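Local coordinates for protein polyketide synthase type I (Bacillus amyloliquefaciens, PDB 5KKU) that probably dehydrates beta-hydroxyacyl intermediates held on a carrier protein, as the N-terminal dehydratase domain of a modular synthase in the difficidin assembly line, at residues A[20-34]-A[150-162]. Numbering follows the deposited sequence.
Sequences YIVRDHRVHQIRVLP and RSHIEHGEFMKNE
His-25 and His-155 face the same side of a short antiparallel ladder and meet edge-to-face: CD2 of His-25 comes to 3.6 Å from NE2 of His-155, over the rim of that ring, with the planes 62° apart. With CG anti to the backbone N (chi1 -172°), the His-25 ring extends along the face shared with His-155 and Ile-153, whose CG2 lies 3.6 Å from NE2 of His-25. Pro-34 CG lies over one face of the His-25 ring, toward its rim, and NE2 of His-155 is hydrogen-bonded to OD2 of Asp-198. Further along, Val-27 CG2 packs against Ile-153 CG1. Arg-26 and Glu-154 form a hydrogen-bonded pair, Glu-154 N to Arg-26 O at 2.8 Å and Arg-26 N to Glu-154 O at 3.2 Å; Gly-156 N to Asp-24 O and His-28 N to His-152 O extend the ladder. His-152 CB sits over the centre of the His-28 ring, 3.6 Å from its centroid. At the other end, Asp-24 OD2 accepts a nearly straight bond from Phe-158 N (2.7 Å, 165°) on its anti side and forms a salt bridge with Arg-23 NH1 (3.1 Å). Phe-158 receives Tyr-20 CB over one face. The ladder thus bridges the two halves of a double-hotdog dehydratase: His-155, bonded to the predicted proton donor Asp-198, lies against the predicted acceptor His-25, consistent with this family's His/Asp active site.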
# COMPACT_ATOMS: atom_id res chain seq x y z
N TYR A 20 2.00 2.06 15.35
CA TYR A 20 0.64 2.48 15.11
C TYR A 20 0.01 1.81 13.91
O TYR A 20 -1.14 1.62 13.90
CB TYR A 20 0.48 3.99 14.98
CG TYR A 20 0.66 4.82 16.21
CD1 TYR A 20 -0.27 4.83 17.20
CD2 TYR A 20 1.74 5.64 16.36
CE1 TYR A 20 -0.13 5.62 18.31
CE2 TYR A 20 1.88 6.41 17.45
CZ TYR A 20 0.93 6.39 18.42
OH TYR A 20 1.04 7.12 19.48
N ILE A 21 0.82 1.46 12.92
CA ILE A 21 0.32 0.80 11.71
C ILE A 21 -0.36 -0.52 12.05
O ILE A 21 -1.54 -0.71 11.77
CB ILE A 21 1.45 0.55 10.69
CG1 ILE A 21 2.08 1.88 10.26
CG2 ILE A 21 0.91 -0.21 9.49
CD1 ILE A 21 3.53 1.75 9.84
N VAL A 22 0.40 -1.44 12.64
CA VAL A 22 -0.12 -2.75 13.01
C VAL A 22 -1.16 -2.63 14.12
O VAL A 22 -2.07 -3.45 14.22
CB VAL A 22 1.00 -3.70 13.47
CG1 VAL A 22 2.01 -3.90 12.35
CG2 VAL A 22 1.68 -3.15 14.71
N ARG A 23 -1.03 -1.65 14.95
CA ARG A 23 -1.98 -1.52 15.98
C ARG A 23 -3.33 -1.24 15.40
O ARG A 23 -4.31 -1.72 15.87
CB ARG A 23 -1.52 -0.43 16.89
CG ARG A 23 -2.42 0.09 17.97
CD ARG A 23 -1.70 1.34 18.39
NE ARG A 23 -2.36 2.21 19.30
CZ ARG A 23 -3.16 3.22 18.98
NH1 ARG A 23 -3.48 3.52 17.78
NH2 ARG A 23 -3.62 3.94 19.93
N ASP A 24 -3.34 -0.49 14.32
CA ASP A 24 -4.58 -0.03 13.72
C ASP A 24 -4.84 -0.71 12.37
O ASP A 24 -5.53 -0.24 11.54
CB ASP A 24 -4.57 1.48 13.59
CG ASP A 24 -4.71 2.19 14.92
OD1 ASP A 24 -4.95 1.56 15.93
OD2 ASP A 24 -4.60 3.38 14.93
N HIS A 25 -4.23 -1.87 12.20
CA HIS A 25 -4.52 -2.76 11.09
C HIS A 25 -4.47 -4.22 11.49
O HIS A 25 -3.43 -4.85 11.55
CB HIS A 25 -3.65 -2.50 9.87
CG HIS A 25 -4.06 -3.28 8.68
ND1 HIS A 25 -3.40 -4.39 8.26
CD2 HIS A 25 -5.07 -3.11 7.81
CE1 HIS A 25 -3.98 -4.88 7.19
NE2 HIS A 25 -5.01 -4.12 6.91
N ARG A 26 -5.61 -4.76 11.81
CA ARG A 26 -5.63 -6.14 12.22
C ARG A 26 -6.53 -6.98 11.35
O ARG A 26 -7.58 -6.58 11.01
CB ARG A 26 -5.95 -6.27 13.71
CG ARG A 26 -5.49 -5.12 14.58
CD ARG A 26 -5.80 -5.36 16.04
NE ARG A 26 -5.27 -4.31 16.86
CZ ARG A 26 -5.40 -4.20 18.17
NH1 ARG A 26 -6.02 -5.10 18.88
NH2 ARG A 26 -4.88 -3.17 18.75
N VAL A 27 -6.07 -8.13 10.94
CA VAL A 27 -6.86 -9.06 10.20
C VAL A 27 -7.16 -10.33 11.01
O VAL A 27 -6.28 -11.01 11.42
CB VAL A 27 -6.12 -9.39 8.93
CG1 VAL A 27 -6.89 -10.39 8.09
CG2 VAL A 27 -5.75 -8.14 8.19
N HIS A 28 -8.41 -10.65 11.22
CA HIS A 28 -8.83 -11.59 12.24
C HIS A 28 -8.15 -11.35 13.59
O HIS A 28 -7.68 -12.22 14.20
CB HIS A 28 -8.65 -13.04 11.82
CG HIS A 28 -9.51 -13.48 10.69
ND1 HIS A 28 -9.08 -13.48 9.40
CD2 HIS A 28 -10.75 -14.00 10.67
CE1 HIS A 28 -10.01 -13.97 8.62
NE2 HIS A 28 -11.04 -14.27 9.37
N GLN A 29 -8.14 -10.12 14.01
CA GLN A 29 -7.68 -9.80 15.33
C GLN A 29 -6.19 -10.01 15.49
O GLN A 29 -5.72 -10.04 16.57
CB GLN A 29 -8.51 -10.52 16.41
CG GLN A 29 -9.83 -9.82 16.69
CD GLN A 29 -10.67 -10.42 17.80
OE1 GLN A 29 -11.28 -11.47 17.64
NE2 GLN A 29 -10.73 -9.75 18.91
N ILE A 30 -5.50 -10.15 14.40
CA ILE A 30 -4.06 -10.27 14.43
C ILE A 30 -3.43 -9.03 13.79
O ILE A 30 -3.87 -8.61 12.78
CB ILE A 30 -3.58 -11.55 13.77
CG1 ILE A 30 -4.08 -12.76 14.53
CG2 ILE A 30 -2.09 -11.56 13.66
CD1 ILE A 30 -4.21 -13.95 13.65
N ARG A 31 -2.39 -8.50 14.42
CA ARG A 31 -1.70 -7.32 13.90
C ARG A 31 -0.74 -7.69 12.78
O ARG A 31 0.19 -8.48 12.98
CB ARG A 31 -0.95 -6.60 15.02
CG ARG A 31 -1.84 -6.11 16.16
CD ARG A 31 -1.06 -5.30 17.17
NE ARG A 31 -1.80 -5.11 18.41
CZ ARG A 31 -1.46 -4.23 19.36
NH1 ARG A 31 -0.39 -3.47 19.20
NH2 ARG A 31 -2.20 -4.12 20.45
N VAL A 32 -0.95 -7.12 11.60
CA VAL A 32 -0.10 -7.39 10.45
C VAL A 32 0.42 -6.09 9.84
O VAL A 32 -0.05 -5.00 10.17
CB VAL A 32 -0.86 -8.19 9.37
CG1 VAL A 32 0.07 -8.50 8.20
CG2 VAL A 32 -1.42 -9.47 9.96
N LEU A 33 1.38 -6.22 8.93
CA LEU A 33 1.97 -5.06 8.27
C LEU A 33 1.51 -4.96 6.82
O LEU A 33 1.82 -5.83 6.00
CB LEU A 33 3.50 -5.12 8.33
CG LEU A 33 4.25 -3.89 7.81
CD1 LEU A 33 3.65 -2.62 8.38
CD2 LEU A 33 5.73 -3.99 8.13
N PRO A 34 0.74 -3.85 6.51
CA PRO A 34 0.31 -3.79 5.10
C PRO A 34 1.50 -3.90 4.14
O PRO A 34 2.54 -3.29 4.38
CB PRO A 34 -0.33 -2.41 4.97
CG PRO A 34 -0.93 -2.16 6.30
CD PRO A 34 0.16 -2.62 7.22
N ARG A 150 -16.03 -6.73 6.86
CA ARG A 150 -16.79 -7.93 6.75
C ARG A 150 -15.89 -9.03 6.25
O ARG A 150 -16.18 -10.17 6.42
CB ARG A 150 -18.13 -7.71 6.01
CG ARG A 150 -18.07 -7.38 4.53
CD ARG A 150 -19.43 -7.07 3.92
NE ARG A 150 -19.68 -5.64 3.87
CZ ARG A 150 -19.52 -4.88 2.80
NH1 ARG A 150 -19.15 -5.40 1.68
NH2 ARG A 150 -19.73 -3.61 2.86
N SER A 151 -14.75 -8.67 5.71
CA SER A 151 -13.72 -9.63 5.46
C SER A 151 -12.69 -9.72 6.62
O SER A 151 -11.63 -10.18 6.45
CB SER A 151 -13.15 -9.47 4.04
OG SER A 151 -11.99 -8.71 3.94
N HIS A 152 -13.10 -9.29 7.80
CA HIS A 152 -12.35 -9.41 9.05
C HIS A 152 -11.07 -8.64 9.09
O HIS A 152 -10.13 -9.02 9.73
CB HIS A 152 -12.12 -10.85 9.46
CG HIS A 152 -13.38 -11.57 9.73
ND1 HIS A 152 -13.97 -12.40 8.82
CD2 HIS A 152 -14.22 -11.52 10.78
CE1 HIS A 152 -15.09 -12.86 9.31
NE2 HIS A 152 -15.27 -12.34 10.50
N ILE A 153 -11.07 -7.55 8.40
CA ILE A 153 -9.99 -6.60 8.41
C ILE A 153 -10.41 -5.34 9.17
O ILE A 153 -11.38 -4.73 8.85
CB ILE A 153 -9.57 -6.27 7.00
CG1 ILE A 153 -9.17 -7.54 6.29
CG2 ILE A 153 -8.45 -5.26 6.99
CD1 ILE A 153 -8.71 -7.33 4.89
N GLU A 154 -9.70 -4.96 10.20
CA GLU A 154 -10.14 -3.84 10.97
C GLU A 154 -9.16 -2.70 11.04
O GLU A 154 -8.11 -2.79 11.60
CB GLU A 154 -10.55 -4.26 12.37
CG GLU A 154 -11.69 -5.23 12.47
CD GLU A 154 -13.08 -4.63 12.28
OE1 GLU A 154 -13.38 -3.54 12.76
OE2 GLU A 154 -13.91 -5.30 11.68
N HIS A 155 -9.55 -1.58 10.49
CA HIS A 155 -8.74 -0.42 10.55
C HIS A 155 -9.02 0.40 11.78
O HIS A 155 -10.15 0.69 12.08
CB HIS A 155 -8.96 0.44 9.34
CG HIS A 155 -8.36 -0.09 8.09
ND1 HIS A 155 -9.01 -0.98 7.27
CD2 HIS A 155 -7.19 0.18 7.48
CE1 HIS A 155 -8.26 -1.23 6.23
NE2 HIS A 155 -7.14 -0.55 6.34
N GLY A 156 -7.98 0.73 12.52
CA GLY A 156 -8.01 1.67 13.60
C GLY A 156 -7.72 3.13 13.27
O GLY A 156 -7.50 3.45 12.16
N GLU A 157 -7.71 3.98 14.26
CA GLU A 157 -7.49 5.40 14.10
C GLU A 157 -6.43 5.87 13.13
O GLU A 157 -6.73 6.65 12.26
CB GLU A 157 -7.36 6.07 15.46
CG GLU A 157 -6.75 7.45 15.51
CD GLU A 157 -7.05 8.22 16.78
OE1 GLU A 157 -7.19 7.65 17.86
OE2 GLU A 157 -7.14 9.45 16.72
N PHE A 158 -5.22 5.38 13.28
CA PHE A 158 -4.17 5.76 12.44
C PHE A 158 -4.34 5.20 11.04
O PHE A 158 -3.92 5.78 10.11
CB PHE A 158 -2.93 5.15 13.05
CG PHE A 158 -1.66 5.58 12.45
CD1 PHE A 158 -1.20 5.03 11.32
CD2 PHE A 158 -0.89 6.51 13.09
CE1 PHE A 158 -0.02 5.42 10.80
CE2 PHE A 158 0.30 6.91 12.58
CZ PHE A 158 0.74 6.36 11.43
N MET A 159 -4.88 4.05 10.82
CA MET A 159 -4.95 3.62 9.44
C MET A 159 -6.24 3.90 8.73
O MET A 159 -6.31 3.78 7.54
CB MET A 159 -4.66 2.15 9.36
CG MET A 159 -3.25 1.83 9.71
SD MET A 159 -2.04 2.47 8.59
CE MET A 159 -2.34 1.49 7.18
N LYS A 160 -7.26 4.28 9.45
CA LYS A 160 -8.53 4.47 8.74
C LYS A 160 -8.68 5.89 8.22
O LYS A 160 -8.67 6.80 8.95
CB LYS A 160 -9.67 4.04 9.62
CG LYS A 160 -11.07 4.45 9.24
CD LYS A 160 -12.05 3.76 10.15
CE LYS A 160 -13.49 4.08 9.85
NZ LYS A 160 -14.03 3.15 8.87
N ASN A 161 -8.75 6.06 6.92
CA ASN A 161 -8.91 7.36 6.29
C ASN A 161 -10.36 7.89 6.34
O ASN A 161 -11.29 7.14 6.28
CB ASN A 161 -8.54 7.32 4.83
CG ASN A 161 -7.07 7.11 4.54
OD1 ASN A 161 -6.36 6.46 5.23
ND2 ASN A 161 -6.66 7.62 3.46
N GLU A 162 -10.52 9.19 6.41
CA GLU A 162 -11.82 9.83 6.33
C GLU A 162 -12.05 10.44 4.97
O GLU A 162 -11.19 11.07 4.42
CB GLU A 162 -12.02 10.91 7.39
CG GLU A 162 -12.09 10.46 8.82
CD GLU A 162 -13.26 9.57 9.13
OE1 GLU A 162 -14.28 9.67 8.51
OE2 GLU A 162 -13.18 8.74 10.02